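Local coordinates for glycoside transferase (Listeria monocytogenes, PDB 6R2M), which is a probable extracellular glycoside hydrolase linked to exopolysaccharide, possibly with transferase activity, at residues 283-286 with 287-291. Numbering follows the deposited sequence.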
loop_
_atom_site.group_PDB
_atom_site.type_symbol
_atom_site.label_atom_id
_atom_site.label_comp_id
_atom_site.label_asym_id
_atom_site.label_seq_id
_atom_site.Cartn_x
_atom_site.Cartn_y
_atom_site.Cartn_z
ATOM N N ILE A 283 19.441 -7.164 6.708
ATOM C CA ILE A 283 19.606 -8.058 5.563
ATOM C C ILE A 283 18.657 -7.682 4.436
ATOM O O ILE A 283 19.051 -7.639 3.268
ATOM C CB ILE A 283 19.413 -9.520 6.006
ATOM C CG1 ILE A 283 20.575 -9.913 6.932
ATOM C CG2 ILE A 283 19.343 -10.437 4.792
ATOM C CD1 ILE A 283 20.365 -11.234 7.651
ATOM N N THR A 284 17.398 -7.390 4.759
ATOM C CA THR A 284 16.461 -7.104 3.685
ATOM C C THR A 284 16.585 -5.673 3.181
ATOM O O THR A 284 16.203 -5.402 2.039
ATOM C CB THR A 284 15.023 -7.398 4.124
ATOM O OG1 THR A 284 14.658 -6.574 5.242
ATOM C CG2 THR A 284 14.882 -8.876 4.529
ATOM N N LYS A 285 17.097 -4.748 4.000
ATOM C CA LYS A 285 17.431 -3.431 3.474
ATOM C C LYS A 285 18.500 -3.541 2.390
ATOM O O LYS A 285 18.395 -2.900 1.339
ATOM C CB LYS A 285 17.892 -2.504 4.599
ATOM C CG LYS A 285 18.190 -1.088 4.108
ATOM C CD LYS A 285 18.276 -0.109 5.262
ATOM C CE LYS A 285 18.183 1.339 4.785
ATOM N NZ LYS A 285 19.469 1.839 4.230
ATOM N N GLU A 286 19.528 -4.361 2.622
ATOM C CA GLU A 286 20.560 -4.531 1.602
ATOM C C GLU A 286 19.999 -5.207 0.356
ATOM O O GLU A 286 20.412 -4.880 -0.763
ATOM C CB GLU A 286 21.736 -5.326 2.160
ATOM C CG GLU A 286 22.470 -4.628 3.292
ATOM C CD GLU A 286 23.758 -5.335 3.667
ATOM O OE1 GLU A 286 24.325 -6.033 2.802
ATOM O OE2 GLU A 286 24.201 -5.198 4.829
ATOM N N LEU A 287 19.050 -6.135 0.525
ATOM C CA LEU A 287 18.417 -6.761 -0.630
ATOM C C LEU A 287 17.570 -5.756 -1.400
ATOM O O LEU A 287 17.511 -5.803 -2.636
ATOM C CB LEU A 287 17.581 -7.961 -0.175
ATOM C CG LEU A 287 18.428 -9.197 0.179
ATOM C CD1 LEU A 287 17.635 -10.223 0.994
ATOM C CD2 LEU A 287 18.949 -9.856 -1.100
ATOM N N LEU A 288 16.917 -4.836 -0.689
ATOM C CA LEU A 288 16.126 -3.801 -1.346
ATOM C C LEU A 288 17.020 -2.852 -2.138
ATOM O O LEU A 288 16.685 -2.461 -3.262
ATOM C CB LEU A 288 15.307 -3.041 -0.290
ATOM C CG LEU A 288 14.524 -1.828 -0.758
ATOM C CD1 LEU A 288 13.499 -2.304 -1.765
ATOM C CD2 LEU A 288 13.853 -1.084 0.411
ATOM N N GLU A 289 18.173 -2.488 -1.577
ATOM C CA GLU A 289 19.115 -1.636 -2.299
ATOM C C GLU A 289 19.664 -2.333 -3.539
ATOM O O GLU A 289 19.924 -1.678 -4.556
ATOM C CB GLU A 289 20.242 -1.208 -1.347
ATOM C CG GLU A 289 19.730 -0.238 -0.273
ATOM C CD GLU A 289 20.651 -0.091 0.920
ATOM O OE1 GLU A 289 21.447 -1.019 1.199
ATOM O OE2 GLU A 289 20.566 0.962 1.591
ATOM N N LYS A 290 19.801 -3.659 -3.490
ATOM C CA LYS A 290 20.327 -4.408 -4.625
ATOM C C LYS A 290 19.366 -4.389 -5.810
ATOM O O LYS A 290 19.797 -4.346 -6.968
ATOM C CB LYS A 290 20.632 -5.845 -4.177
ATOM C CG LYS A 290 20.909 -6.808 -5.305
ATOM C CD LYS A 290 20.992 -8.272 -4.868
ATOM C CE LYS A 290 19.665 -8.780 -4.367
ATOM N NZ LYS A 290 19.457 -10.268 -4.350
ATOM N N MET A 291 18.062 -4.423 -5.547
ATOM C CA MET A 291 17.094 -4.415 -6.637
ATOM C C MET A 291 17.234 -3.160 -7.478
ATOM O O MET A 291 17.452 -2.064 -6.958
ATOM C CB MET A 291 15.670 -4.515 -6.076
ATOM C CG MET A 291 15.475 -5.726 -5.165
ATOM S SD MET A 291 15.597 -7.328 -5.996
ATOM C CE MET A 291 17.300 -7.686 -5.999
HETATM O O HOH W 1 21.525 0.300 4.154
#
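Four successive i to i+4 hydrogen bonds join residues 283-286 to residues 287-290, which identifies the segment as the last alpha-helical turns of helix 278-290. Ile283 O accepts from Leu287 N at 3.1 Å, Thr284 O from Leu288 N at 2.9 Å, and Lys285 O and Glu286 O continue the series to Glu289 N and Lys290 N. The straightest of them, Glu289 N to Lys285 O, has an N-H...O angle of 160°. At Met291 the amide still bonds back to Leu287 O, but psi departs from helical geometry and the chain turns out of the helix. Lys307 NZ, from helix 301-312, hydrogen-bonds the carbonyl oxygens of Glu289 and Met291 at this C-terminal end.

Two side-chain pairs, Ile283 with Leu287 and Lys285 with Glu289, repeat the same spacing. The first two run alongside each other in the same direction, Ile283 CG2 meeting Leu287 CD1 at 4.2 Å, and both touch Leu238 of helix 228-241. Thr284 and Leu288 are buried, each against other helices: Thr284 OG1 bonds Thr269 OG1 of helix 262-274, while Leu288 packs on Thr310 and Leu311.

Where the helix flanks helix 301-312, the exposed side chains of Lys285 and Glu289, both touching Leu311, form a salt bridge, with Lys285 NZ 3.0 Å from Glu289 OE2. Lys285 CG is anti to the backbone N (chi1 -177°), and the chain stays extended until chi4 bends NZ toward Glu289. The ammonium approaches from above the carboxylate plane, 40° out of it. One water closes a triangle with the pair, accepting from Lys285 NZ at 2.6 Å and donating to Glu289 OE2 at 2.8 Å.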